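Local coordinates for putative uncharacterized protein Ta0848 (Thermoplasma acidophilum, PDB 4MN7), which probably reduces free methionine-R-sulfoxide to methionine, as a type II free methionine-R-sulfoxide reductase built on a GAF domain, at residues 85-90 with 109-114; 30-35 with 133-138; 10-15 with 42-47. The protein carries 1 engineered substitution. One frame throughout, in Å; residues are numbered along the deposited sequence.

Contact 1 of 3, residues 85-90 with 109-114; sequences FPSTQS and DSDKKA
Opposite S110 stand two residues, Q89 and S90, the mark of a classic beta bulge, where strands 90-98 and 101-110 of the GAF-domain sheet meet as antiparallel neighbours. The carbonyl S110 O takes two backbone bonds, from Q89 N at 2.8 Å and from S90 N at 2.9 Å. S110 N donates back to S90 O at 2.7 Å, so S90 and S110 form a hydrogen-bonded pair. Beyond the pair, side chains take over from the backbone. S90 OG sits between its own backbone N and carbonyl carbon (chi1 56°); this points it at K112 O, to which it donates at 2.7 Å. T88 OG1 donates to D109 OD2 at 2.7 Å and meets it on the anti side, close to the carboxylate plane. The same OD2 lies at the edge of the F85 ring, near CD2, with ring and carboxylate planes 73° apart. On the next carboxylate, S87 OG donates to D111 OD1 at 2.7 Å, but from well above the plane. Water 2 donates to both T88 OG1 and D111 OD1 and so ties the two side-chain pairs together. Water 1 bridges S87 O and D111 O. The extended Q89 chain carries its amide back to D111 O; NE2 donates roughly in the amide plane, though the modelled separation is too short to be taken literally. Q89 OE1 lies against K113 CE at 3.3 Å.

A second shell sets the turn after the strand. D111 N is held by D26 OD2. The W27 and F85 rings meet with their planes about 45° apart. S90 OG also bonds A115 N. S110 OG hydrogen-bonds K24 O and accepts from K112 N at 3.0 Å, an ST turn.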
ATOM      1  N   PHE A  85       3.370 -26.362  -4.188  1.00 43.01           N
ATOM      2  CA  PHE A  85       2.106 -27.021  -3.917  1.00 42.03           C
ATOM      3  C   PHE A  85       1.803 -27.931  -5.065  1.00 45.71           C
ATOM      4  O   PHE A  85       2.087 -27.619  -6.257  1.00 42.72           O
ATOM      5  CB  PHE A  85       0.914 -26.058  -3.699  1.00 43.24           C
ATOM      6  CG  PHE A  85       1.224 -24.962  -2.769  1.00 43.26           C
ATOM      7  CD1 PHE A  85       1.315 -25.205  -1.433  1.00 46.49           C
ATOM      8  CD2 PHE A  85       1.507 -23.675  -3.264  1.00 46.77           C
ATOM      9  CE1 PHE A  85       1.614 -24.183  -0.574  1.00 55.78           C
ATOM     10  CE2 PHE A  85       1.827 -22.649  -2.414  1.00 46.06           C
ATOM     11  CZ  PHE A  85       1.880 -22.901  -1.063  1.00 49.72           C
ATOM     12  N   PRO A  86       1.271 -29.105  -4.708  1.00 49.76           N
ATOM     13  CA  PRO A  86       1.090 -30.100  -5.727  1.00 53.42           C
ATOM     14  C   PRO A  86      -0.059 -29.731  -6.650  1.00 50.62           C
ATOM     15  O   PRO A  86      -0.019 -30.080  -7.848  1.00 54.21           O
ATOM     16  CB  PRO A  86       0.844 -31.401  -4.923  1.00 51.59           C
ATOM     17  CG  PRO A  86       0.523 -30.992  -3.543  1.00 53.42           C
ATOM     18  CD  PRO A  86       1.088 -29.627  -3.332  1.00 49.60           C
ATOM     19  N   SER A  87      -1.054 -29.008  -6.120  1.00 43.35           N
ATOM     20  CA  SER A  87      -2.145 -28.519  -6.988  1.00 45.17           C
ATOM     21  C   SER A  87      -1.740 -27.496  -8.059  1.00 50.79           C
ATOM     22  O   SER A  87      -2.436 -27.345  -9.052  1.00 45.68           O
ATOM     23  CB  SER A  87      -3.295 -27.987  -6.166  1.00 47.02           C
ATOM     24  OG  SER A  87      -2.899 -26.956  -5.332  1.00 43.44           O
ATOM     25  N   THR A  88      -0.585 -26.850  -7.914  1.00 49.07           N
ATOM     26  CA  THR A  88      -0.266 -25.750  -8.797  1.00 42.45           C
ATOM     27  C   THR A  88      -0.025 -26.242 -10.196  1.00 37.57           C
ATOM     28  O   THR A  88       0.781 -27.090 -10.412  1.00 43.64           O
ATOM     29  CB  THR A  88       1.018 -25.032  -8.320  1.00 40.07           C
ATOM     30  OG1 THR A  88       0.764 -24.411  -7.050  1.00 39.64           O
ATOM     31  CG2 THR A  88       1.431 -24.007  -9.341  1.00 38.14           C
ATOM     32  N   GLN A  89      -0.678 -25.625 -11.164  1.00 36.18           N
ATOM     33  CA  GLN A  89      -0.403 -25.832 -12.549  1.00 37.86           C
ATOM     34  C   GLN A  89       0.138 -24.645 -13.236  1.00 36.49           C
ATOM     35  O   GLN A  89       0.675 -24.784 -14.302  1.00 38.69           O
ATOM     36  CB  GLN A  89      -1.697 -26.234 -13.269  1.00 43.09           C
ATOM     37  CG  GLN A  89      -2.159 -27.634 -12.814  1.00 49.65           C
ATOM     38  CD  GLN A  89      -3.312 -28.183 -13.649  1.00 50.87           C
ATOM     39  OE1 GLN A  89      -3.096 -28.863 -14.615  1.00 50.89           O
ATOM     40  NE2 GLN A  89      -4.536 -27.839 -13.278  1.00 55.77           N
ATOM     41  N   SER A  90      -0.060 -23.436 -12.703  1.00 40.27           N
ATOM     42  CA  SER A  90       0.629 -22.283 -13.320  1.00 38.00           C
ATOM     43  C   SER A  90       1.056 -21.299 -12.258  1.00 34.38           C
ATOM     44  O   SER A  90       0.500 -21.282 -11.159  1.00 33.41           O
ATOM     45  CB  SER A  90      -0.149 -21.648 -14.508  1.00 40.87           C
ATOM     46  OG  SER A  90      -1.452 -21.250 -14.143  1.00 45.44           O
ATOM     47  N   ASP A 109       0.422 -18.466  -7.540  1.00 30.44           N
ATOM     48  CA  ASP A 109       0.188 -19.823  -8.019  1.00 33.31           C
ATOM     49  C   ASP A 109      -1.304 -19.931  -8.377  1.00 35.37           C
ATOM     50  O   ASP A 109      -2.189 -19.399  -7.668  1.00 33.20           O
ATOM     51  CB  ASP A 109       0.370 -20.879  -6.872  1.00 37.25           C
ATOM     52  CG  ASP A 109       1.840 -21.141  -6.508  1.00 42.68           C
ATOM     53  OD1 ASP A 109       2.490 -20.235  -5.989  1.00 46.13           O
ATOM     54  OD2 ASP A 109       2.329 -22.269  -6.700  1.00 46.59           O
ATOM     55  N   SER A 110      -1.559 -20.664  -9.445  1.00 39.65           N
ATOM     56  CA  SER A 110      -2.875 -21.083  -9.811  1.00 35.79           C
ATOM     57  C   SER A 110      -2.921 -22.620  -9.933  1.00 37.60           C
ATOM     58  O   SER A 110      -2.025 -23.205 -10.545  1.00 34.03           O
ATOM     59  CB  SER A 110      -3.210 -20.539 -11.186  1.00 37.27           C
ATOM     60  OG  SER A 110      -4.559 -20.916 -11.502  1.00 42.09           O
ATOM     61  N   ASP A 111      -4.038 -23.204  -9.484  1.00 37.42           N
ATOM     62  CA  ASP A 111      -4.343 -24.615  -9.708  1.00 45.37           C
ATOM     63  C   ASP A 111      -4.790 -24.894 -11.136  1.00 42.76           C
ATOM     64  O   ASP A 111      -4.871 -26.045 -11.511  1.00 42.90           O
ATOM     65  CB  ASP A 111      -5.428 -25.112  -8.749  1.00 41.20           C
ATOM     66  CG  ASP A 111      -4.973 -25.138  -7.318  1.00 46.25           C
ATOM     67  OD1 ASP A 111      -3.755 -25.017  -7.056  1.00 47.61           O
ATOM     68  OD2 ASP A 111      -5.832 -25.239  -6.411  1.00 50.63           O
ATOM     69  N   LYS A 112      -5.043 -23.854 -11.932  1.00 44.35           N
ATOM     70  CA  LYS A 112      -5.463 -24.015 -13.331  1.00 43.29           C
ATOM     71  C   LYS A 112      -4.293 -23.806 -14.226  1.00 43.76           C
ATOM     72  O   LYS A 112      -3.335 -23.107 -13.896  1.00 42.94           O
ATOM     73  CB  LYS A 112      -6.544 -22.993 -13.690  1.00 50.37           C
ATOM     74  CG  LYS A 112      -7.726 -22.978 -12.721  1.00 59.19           C
ATOM     75  CD  LYS A 112      -8.747 -24.089 -12.973  1.00 68.20           C
ATOM     76  CE  LYS A 112      -8.975 -24.981 -11.750  1.00 83.02           C
ATOM     77  NZ  LYS A 112      -9.178 -24.244 -10.472  1.00 83.55           N
ATOM     78  N   LYS A 113      -4.350 -24.389 -15.387  1.00 40.81           N
ATOM     79  CA  LYS A 113      -3.268 -24.252 -16.314  1.00 48.93           C
ATOM     80  C   LYS A 113      -3.371 -22.909 -17.032  1.00 38.15           C
ATOM     81  O   LYS A 113      -4.474 -22.462 -17.282  1.00 39.49           O
ATOM     82  CB  LYS A 113      -3.409 -25.351 -17.326  1.00 55.55           C
ATOM     83  CG  LYS A 113      -2.136 -25.759 -18.064  1.00 69.09           C
ATOM     84  CD  LYS A 113      -2.320 -27.150 -18.686  1.00 76.46           C
ATOM     85  CE  LYS A 113      -3.225 -28.028 -17.805  1.00 78.51           C
ATOM     86  NZ  LYS A 113      -3.344 -29.464 -18.177  1.00 83.31           N
ATOM     87  N   ALA A 114      -2.255 -22.374 -17.497  1.00 38.44           N
ATOM     88  CA  ALA A 114      -2.251 -21.110 -18.271  1.00 43.52           C
ATOM     89  C   ALA A 114      -3.221 -20.056 -17.691  1.00 39.84           C
ATOM     90  O   ALA A 114      -4.038 -19.501 -18.377  1.00 45.35           O
ATOM     91  CB  ALA A 114      -2.608 -21.400 -19.714  1.00 45.47           C
TER
HETATM   92  O   HOH W   1      -4.481 -28.634  -9.844  1.00 47.30           O
HETATM   93  O   HOH W   2      -1.764 -23.367  -5.915  1.00 39.67           O

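Contact 2 of 3, residues 30-35 with 133-138; sequences FYVLEH and PLVHEF
The F30 ring meets V135 obliquely. CD2 is 3.6 Å from V135 CG2, and CE2 is almost as close to the same methyl. I106 and C15 also touch this ring. The F138 ring and the E34 carboxylate run alongside each other in the same direction, with planes only 18° apart. E34 OE2 is 3.9 Å from F138 CB, so the acid runs beside the base of the phenylalanine. K4, R8 and M11 of helix 2-21 also contact F138. E34 OE2 lies near E41 OE2 on the neighbouring strand, a like-charge approach that K39, which also touches E34, may temper.

No hydrogen bond crosses between the two segments. Mainly apolar packing joins segment 133-138, at the C-terminal end of helix 118-136, to one face of the antiparallel GAF sheet. F30 and V32 both point from strand 27-34 toward the helix, while Y31 points away and hydrogen-bonds H50 O by its hydroxyl.

V32 takes both methyls into the contact. Its CG1 is anti to the backbone N (chi1 -175°) and reaches F138, 3.9 Å from CB and 3.7 Å from the carbonyl carbon C. Its CG2 meets V135 CG1 at 3.9 Å, the two valine side chains passing antiparallel to each other. E34 CG comes to 3.4 Å from F138 O. P133, L134 and E137 pack on L130 of the second subunit.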
ATOM      1  N   PHE A  30       4.249 -11.997  -1.244  1.00 33.09           N
ATOM      2  CA  PHE A  30       5.284 -11.066  -1.461  1.00 34.28           C
ATOM      3  C   PHE A  30       6.561 -11.605  -0.845  1.00 36.36           C
ATOM      4  O   PHE A  30       6.655 -11.824   0.411  1.00 33.54           O
ATOM      5  CB  PHE A  30       5.010  -9.706  -0.853  1.00 34.43           C
ATOM      6  CG  PHE A  30       3.954  -8.863  -1.581  1.00 36.76           C
ATOM      7  CD1 PHE A  30       2.619  -9.197  -1.550  1.00 36.61           C
ATOM      8  CD2 PHE A  30       4.299  -7.684  -2.217  1.00 31.69           C
ATOM      9  CE1 PHE A  30       1.654  -8.396  -2.188  1.00 36.39           C
ATOM     10  CE2 PHE A  30       3.329  -6.878  -2.811  1.00 33.83           C
ATOM     11  CZ  PHE A  30       2.007  -7.254  -2.802  1.00 33.66           C
ATOM     12  N   TYR A  31       7.548 -11.751  -1.728  1.00 30.65           N
ATOM     13  CA  TYR A  31       8.897 -12.033  -1.334  1.00 34.34           C
ATOM     14  C   TYR A  31       9.701 -10.782  -1.450  1.00 32.88           C
ATOM     15  O   TYR A  31       9.548 -10.044  -2.428  1.00 31.06           O
ATOM     16  CB  TYR A  31       9.531 -13.093  -2.228  1.00 31.81           C
ATOM     17  CG  TYR A  31       9.033 -14.491  -1.963  1.00 33.81           C
ATOM     18  CD1 TYR A  31       9.643 -15.291  -0.998  1.00 34.20           C
ATOM     19  CD2 TYR A  31       7.995 -15.020  -2.693  1.00 34.82           C
ATOM     20  CE1 TYR A  31       9.183 -16.548  -0.730  1.00 36.62           C
ATOM     21  CE2 TYR A  31       7.558 -16.305  -2.479  1.00 39.44           C
ATOM     22  CZ  TYR A  31       8.163 -17.070  -1.481  1.00 41.11           C
ATOM     23  OH  TYR A  31       7.718 -18.353  -1.238  1.00 32.51           O
ATOM     24  N   VAL A  32      10.584 -10.553  -0.479  1.00 31.18           N
ATOM     25  CA  VAL A  32      11.385  -9.347  -0.496  1.00 31.58           C
ATOM     26  C   VAL A  32      12.842  -9.706  -0.357  1.00 30.68           C
ATOM     27  O   VAL A  32      13.154 -10.646   0.362  1.00 32.96           O
ATOM     28  CB  VAL A  32      11.048  -8.435   0.664  1.00 33.05           C
ATOM     29  CG1 VAL A  32      11.832  -7.088   0.539  1.00 31.65           C
ATOM     30  CG2 VAL A  32       9.544  -8.224   0.754  1.00 36.06           C
ATOM     31  N   LEU A  33      13.726  -8.963  -1.027  1.00 29.97           N
ATOM     32  CA  LEU A  33      15.177  -9.213  -0.916  1.00 32.38           C
ATOM     33  C   LEU A  33      15.728  -8.615   0.348  1.00 32.54           C
ATOM     34  O   LEU A  33      15.591  -7.406   0.585  1.00 29.07           O
ATOM     35  CB  LEU A  33      15.955  -8.629  -2.096  1.00 31.03           C
ATOM     36  CG  LEU A  33      15.809  -9.352  -3.430  1.00 33.75           C
ATOM     37  CD1 LEU A  33      16.271  -8.459  -4.581  1.00 39.69           C
ATOM     38  CD2 LEU A  33      16.616 -10.684  -3.434  1.00 32.61           C
ATOM     39  N   GLU A  34      16.323  -9.473   1.182  1.00 32.09           N
ATOM     40  CA  GLU A  34      16.855  -9.080   2.437  1.00 35.92           C
ATOM     41  C   GLU A  34      18.210  -9.744   2.480  1.00 39.90           C
ATOM     42  O   GLU A  34      18.265 -10.965   2.406  1.00 33.15           O
ATOM     43  CB  GLU A  34      15.917  -9.584   3.570  1.00 32.92           C
ATOM     44  CG  GLU A  34      14.531  -8.934   3.474  1.00 36.81           C
ATOM     45  CD  GLU A  34      13.506  -9.435   4.442  1.00 38.49           C
ATOM     46  OE1 GLU A  34      13.969 -10.023   5.416  1.00 38.80           O
ATOM     47  OE2 GLU A  34      12.237  -9.223   4.253  1.00 36.03           O
ATOM     48  N   HIS A  35      19.275  -8.947   2.509  1.00 39.53           N
ATOM     49  CA  HIS A  35      20.668  -9.447   2.526  1.00 37.01           C
ATOM     50  C   HIS A  35      20.938 -10.488   1.434  1.00 38.76           C
ATOM     51  O   HIS A  35      21.605 -11.520   1.639  1.00 39.74           O
ATOM     52  CB  HIS A  35      20.996 -10.023   3.901  1.00 37.95           C
ATOM     53  CG  HIS A  35      20.783  -9.046   5.009  1.00 36.98           C
ATOM     54  ND1 HIS A  35      21.732  -8.116   5.366  1.00 37.92           N
ATOM     55  CD2 HIS A  35      19.709  -8.822   5.799  1.00 36.64           C
ATOM     56  CE1 HIS A  35      21.256  -7.375   6.356  1.00 39.64           C
ATOM     57  NE2 HIS A  35      20.019  -7.773   6.624  1.00 39.21           N
ATOM     58  N   PRO A 133       6.800   1.189  -2.722  1.00 31.90           N
ATOM     59  CA  PRO A 133       7.362   1.847  -1.533  1.00 31.68           C
ATOM     60  C   PRO A 133       7.095   1.070  -0.287  1.00 29.58           C
ATOM     61  O   PRO A 133       7.888   1.044   0.644  1.00 32.08           O
ATOM     62  CB  PRO A 133       6.597   3.196  -1.492  1.00 32.85           C
ATOM     63  CG  PRO A 133       6.401   3.498  -2.961  1.00 32.65           C
ATOM     64  CD  PRO A 133       6.104   2.159  -3.598  1.00 34.50           C
ATOM     65  N   LEU A 134       5.942   0.427  -0.256  1.00 30.30           N
ATOM     66  CA  LEU A 134       5.602  -0.315   0.887  1.00 30.78           C
ATOM     67  C   LEU A 134       6.474  -1.541   1.024  1.00 32.54           C
ATOM     68  O   LEU A 134       6.916  -1.847   2.095  1.00 35.73           O
ATOM     69  CB  LEU A 134       4.137  -0.722   0.867  1.00 34.36           C
ATOM     70  CG  LEU A 134       3.156   0.429   1.027  1.00 35.93           C
ATOM     71  CD1 LEU A 134       1.813   0.026   0.433  1.00 35.97           C
ATOM     72  CD2 LEU A 134       3.041   0.738   2.494  1.00 33.04           C
ATOM     73  N   VAL A 135       6.684  -2.271  -0.048  1.00 32.29           N
ATOM     74  CA  VAL A 135       7.538  -3.484  -0.025  1.00 31.69           C
ATOM     75  C   VAL A 135       8.971  -3.068   0.326  1.00 30.66           C
ATOM     76  O   VAL A 135       9.682  -3.771   0.990  1.00 31.70           O
ATOM     77  CB  VAL A 135       7.611  -4.122  -1.414  1.00 31.89           C
ATOM     78  CG1 VAL A 135       8.724  -5.172  -1.475  1.00 35.47           C
ATOM     79  CG2 VAL A 135       6.309  -4.755  -1.747  1.00 33.67           C
ATOM     80  N   HIS A 136       9.356  -1.881  -0.095  1.00 32.39           N
ATOM     81  CA  HIS A 136      10.680  -1.369   0.163  1.00 31.52           C
ATOM     82  C   HIS A 136      10.995  -1.220   1.646  1.00 37.84           C
ATOM     83  O   HIS A 136      12.125  -1.317   2.062  1.00 38.32           O
ATOM     84  CB  HIS A 136      10.862  -0.022  -0.518  1.00 36.28           C
ATOM     85  CG  HIS A 136      12.218   0.580  -0.313  1.00 36.46           C
ATOM     86  ND1 HIS A 136      12.437   1.622   0.558  1.00 42.30           N
ATOM     87  CD2 HIS A 136      13.430   0.273  -0.835  1.00 35.49           C
ATOM     88  CE1 HIS A 136      13.718   1.959   0.542  1.00 39.90           C
ATOM     89  NE2 HIS A 136      14.340   1.155  -0.296  1.00 42.12           N
ATOM     90  N   GLU A 137       9.994  -0.997   2.456  1.00 38.22           N
ATOM     91  CA  GLU A 137      10.231  -0.959   3.892  1.00 38.94           C
ATOM     92  C   GLU A 137      10.854  -2.227   4.413  1.00 40.92           C
ATOM     93  O   GLU A 137      11.439  -2.213   5.494  1.00 32.84           O
ATOM     94  CB  GLU A 137       8.911  -0.700   4.637  1.00 37.46           C
ATOM     95  CG  GLU A 137       8.365   0.700   4.431  1.00 35.06           C
ATOM     96  CD  GLU A 137       9.330   1.738   4.979  1.00 41.38           C
ATOM     97  OE1 GLU A 137       9.694   1.613   6.170  1.00 38.26           O
ATOM     98  OE2 GLU A 137       9.694   2.656   4.229  1.00 36.90           O
ATOM     99  N   PHE A 138      10.683  -3.346   3.707  1.00 38.45           N
ATOM    100  CA  PHE A 138      11.373  -4.596   4.098  1.00 37.61           C
ATOM    101  C   PHE A 138      12.694  -4.846   3.364  1.00 37.68           C
ATOM    102  O   PHE A 138      13.458  -5.757   3.701  1.00 36.83           O
ATOM    103  CB  PHE A 138      10.424  -5.776   3.928  1.00 36.17           C
ATOM    104  CG  PHE A 138       9.426  -5.860   5.005  1.00 34.49           C
ATOM    105  CD1 PHE A 138       9.738  -6.477   6.176  1.00 39.19           C
ATOM    106  CD2 PHE A 138       8.201  -5.281   4.869  1.00 37.41           C
ATOM    107  CE1 PHE A 138       8.843  -6.587   7.203  1.00 41.18           C
ATOM    108  CE2 PHE A 138       7.295  -5.343   5.914  1.00 39.64           C
ATOM    109  CZ  PHE A 138       7.599  -6.015   7.070  1.00 40.47           C
TER

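Contact 3 of 3, residues 10-15 with 42-47; sequences QMQAAC and AFVGEK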
ATOM      1  N   GLN A  10      -0.472  -3.620   4.776  1.00 35.28           N
ATOM      2  CA  GLN A  10      -0.777  -3.266   3.367  1.00 34.25           C
ATOM      3  C   GLN A  10      -0.535  -4.427   2.421  1.00 33.11           C
ATOM      4  O   GLN A  10      -1.367  -4.750   1.601  1.00 31.29           O
ATOM      5  CB  GLN A  10       0.043  -2.071   2.914  1.00 34.49           C
ATOM      6  CG  GLN A  10      -0.370  -0.774   3.576  1.00 37.94           C
ATOM      7  CD  GLN A  10      -1.785  -0.353   3.166  1.00 40.85           C
ATOM      8  OE1 GLN A  10      -2.026  -0.098   1.995  1.00 43.16           O
ATOM      9  NE2 GLN A  10      -2.690  -0.297   4.107  1.00 38.31           N
ATOM     10  N   MET A  11       0.627  -5.054   2.519  1.00 34.11           N
ATOM     11  CA  MET A  11       0.971  -6.191   1.642  1.00 34.49           C
ATOM     12  C   MET A  11      -0.001  -7.335   1.849  1.00 30.31           C
ATOM     13  O   MET A  11      -0.468  -7.995   0.917  1.00 31.63           O
ATOM     14  CB  MET A  11       2.422  -6.680   1.926  1.00 32.74           C
ATOM     15  CG  MET A  11       3.477  -5.776   1.343  1.00 38.62           C
ATOM     16  SD  MET A  11       5.160  -6.447   1.548  1.00 44.94           S
ATOM     17  CE  MET A  11       5.412  -5.611   2.992  1.00 42.51           C
ATOM     18  N   GLN A  12      -0.298  -7.582   3.097  1.00 34.70           N
ATOM     19  CA  GLN A  12      -1.294  -8.595   3.440  1.00 38.03           C
ATOM     20  C   GLN A  12      -2.676  -8.334   2.820  1.00 38.16           C
ATOM     21  O   GLN A  12      -3.284  -9.206   2.168  1.00 38.62           O
ATOM     22  CB  GLN A  12      -1.383  -8.663   4.963  1.00 41.85           C
ATOM     23  CG  GLN A  12      -2.002  -9.944   5.432  1.00 44.69           C
ATOM     24  CD  GLN A  12      -1.152 -11.119   5.089  1.00 39.11           C
ATOM     25  OE1 GLN A  12       0.051 -11.163   5.350  1.00 45.97           O
ATOM     26  NE2 GLN A  12      -1.774 -12.087   4.467  1.00 45.38           N
ATOM     27  N   ALA A  13      -3.129  -7.091   2.943  1.00 36.56           N
ATOM     28  CA  ALA A  13      -4.402  -6.649   2.313  1.00 40.60           C
ATOM     29  C   ALA A  13      -4.302  -6.773   0.780  1.00 35.37           C
ATOM     30  O   ALA A  13      -5.248  -7.207   0.138  1.00 32.39           O
ATOM     31  CB  ALA A  13      -4.719  -5.201   2.673  1.00 37.41           C
ATOM     32  N   ALA A  14      -3.150  -6.433   0.204  1.00 33.32           N
ATOM     33  CA  ALA A  14      -2.959  -6.648  -1.251  1.00 34.63           C
ATOM     34  C   ALA A  14      -3.066  -8.144  -1.660  1.00 31.40           C
ATOM     35  O   ALA A  14      -3.705  -8.508  -2.662  1.00 31.01           O
ATOM     36  CB  ALA A  14      -1.644  -6.038  -1.711  1.00 33.54           C
ATOM     37  N   CYS A  15      -2.417  -9.028  -0.911  1.00 30.41           N
ATOM     38  CA  CYS A  15      -2.539 -10.484  -1.210  1.00 34.06           C
ATOM     39  C   CYS A  15      -4.008 -10.931  -1.098  1.00 36.38           C
ATOM     40  O   CYS A  15      -4.469 -11.694  -1.869  1.00 38.14           O
ATOM     41  CB  CYS A  15      -1.677 -11.329  -0.267  1.00 36.34           C
ATOM     42  SG  CYS A  15       0.121 -11.022  -0.239  1.00 35.69           S
ATOM     43  N   ALA A  42       4.628 -11.584   3.372  1.00 34.11           N
ATOM     44  CA  ALA A  42       3.186 -11.648   3.450  1.00 33.48           C
ATOM     45  C   ALA A  42       2.704 -12.606   2.405  1.00 32.82           C
ATOM     46  O   ALA A  42       3.299 -12.715   1.295  1.00 35.12           O
ATOM     47  CB  ALA A  42       2.557 -10.256   3.232  1.00 37.34           C
ATOM     48  N   PHE A  43       1.617 -13.299   2.731  1.00 32.96           N
ATOM     49  CA  PHE A  43       0.911 -14.165   1.782  1.00 38.16           C
ATOM     50  C   PHE A  43      -0.508 -14.498   2.208  1.00 39.96           C
ATOM     51  O   PHE A  43      -0.813 -14.495   3.380  1.00 39.25           O
ATOM     52  CB  PHE A  43       1.618 -15.522   1.631  1.00 42.02           C
ATOM     53  CG  PHE A  43       1.473 -16.409   2.829  1.00 38.22           C
ATOM     54  CD1 PHE A  43       2.188 -16.138   3.994  1.00 41.62           C
ATOM     55  CD2 PHE A  43       0.646 -17.497   2.787  1.00 42.14           C
ATOM     56  CE1 PHE A  43       2.039 -16.923   5.115  1.00 46.60           C
ATOM     57  CE2 PHE A  43       0.499 -18.315   3.882  1.00 46.36           C
ATOM     58  CZ  PHE A  43       1.179 -18.016   5.064  1.00 47.25           C
ATOM     59  N   VAL A  44      -1.323 -14.879   1.245  1.00 37.21           N
ATOM     60  CA  VAL A  44      -2.591 -15.519   1.526  1.00 40.77           C
ATOM     61  C   VAL A  44      -2.647 -16.814   0.798  1.00 39.29           C
ATOM     62  O   VAL A  44      -2.256 -16.913  -0.382  1.00 38.09           O
ATOM     63  CB  VAL A  44      -3.784 -14.617   1.105  1.00 44.90           C
ATOM     64  CG1 VAL A  44      -5.097 -15.358   1.247  1.00 55.96           C
ATOM     65  CG2 VAL A  44      -3.846 -13.405   2.025  1.00 41.66           C
ATOM     66  N   GLY A  45      -3.151 -17.816   1.511  1.00 39.97           N
ATOM     67  CA  GLY A  45      -3.356 -19.168   0.978  1.00 34.72           C
ATOM     68  C   GLY A  45      -2.707 -20.197   1.904  1.00 36.40           C
ATOM     69  O   GLY A  45      -2.345 -19.881   3.031  1.00 45.60           O
ATOM     70  N   GLU A  46      -2.504 -21.399   1.391  1.00 42.19           N
ATOM     71  CA  GLU A  46      -1.863 -22.507   2.126  1.00 48.18           C
ATOM     72  C   GLU A  46      -0.402 -22.173   2.502  1.00 53.80           C
ATOM     73  O   GLU A  46       0.292 -21.419   1.796  1.00 49.01           O
ATOM     74  CB  GLU A  46      -1.879 -23.685   1.159  1.00 56.09           C
ATOM     75  CG  GLU A  46      -1.772 -25.107   1.654  1.00 65.67           C
ATOM     76  CD  GLU A  46      -1.503 -26.043   0.463  1.00 69.56           C
ATOM     77  OE1 GLU A  46      -1.792 -25.636  -0.701  1.00 68.61           O
ATOM     78  OE2 GLU A  46      -0.971 -27.155   0.660  1.00 64.95           O
ATOM     79  N   LYS A  47       0.077 -22.769   3.588  1.00 56.60           N
ATOM     80  CA  LYS A  47       1.449 -22.594   4.057  1.00 49.75           C
ATOM     81  C   LYS A  47       2.456 -23.092   3.089  1.00 46.25           C
ATOM     82  O   LYS A  47       2.311 -24.186   2.541  1.00 49.11           O
ATOM     83  CB  LYS A  47       1.691 -23.362   5.336  1.00 59.03           C
ATOM     84  CG  LYS A  47       1.753 -22.459   6.544  1.00 75.22           C
ATOM     85  CD  LYS A  47       2.656 -23.071   7.602  1.00 87.91           C
ATOM     86  CE  LYS A  47       2.782 -22.171   8.813  1.00 97.18           C
ATOM     87  NZ  LYS A  47       3.248 -22.977   9.978  1.00110.36           N
TER
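Q12 makes the one hydrogen bond between the segments. Its NE2 donates to F43 O at 2.8 Å. The bond is fairly straight at the hydrogen (163°), and the acceptor lies in the Q12 amide plane. The donor stands well above the F43 carbonyl plane, not on a lone pair. CG is anti to the backbone N (chi1 -161°), and the chain bends at chi2, which folds the amide over the strand. OE1 then rests 3.4 Å from A42 CB, and NE2 also touches V44 CG2. With an alanine in place of Q12, F43 O would probably lose this donor, and the A42 and V44 methyls would lose the amide that covers them. F43 N is buried with no partner in the model.

The apolar contacts use small groups. M11 CB meets A42 CB at 3.8 Å. C15 CB lies 3.8 Å from V44 CG2. C15 SG sits over the strand backbone, 3.8 Å from F43 CA.

The axes of helix 10-15 and strand 42-44 pass at 7.1 Å and run 25° apart. The small A42 and C15 side chains fit this close approach. Helix 2-21 thus packs on strand 37-44 in the helix-on-sheet layer of the GAF domain. M11 and C15 also reach F30 on strand 27-34. Helix 118-136 lies beside helix 2-21, with V135 on M11 and M131 on A14. A13 and A14 pack on Q10 of the second subunit.

Contact 2 is buried, while contacts 1 and 3 are only partly so. All three reach the same antiparallel sheet. Contacts 2 and 3 join helices 118-136 and 2-21 to neighbouring strands 27-34 and 37-44, and both contacts touch the second subunit. They meet directly, F138 CD2 lying 3.4 Å from M11 CE. Contact 1 lies on the other side of the chain's centre from contact 2, where strands run out into loops, and F85 packs there on E46 and K47 of contact 3. The chemistry follows place: hydroxyls, carboxylates and waters in contact 1, apolar packing in contact 2, and apolar contacts plus one hydrogen bond from a side-chain amide in contact 3.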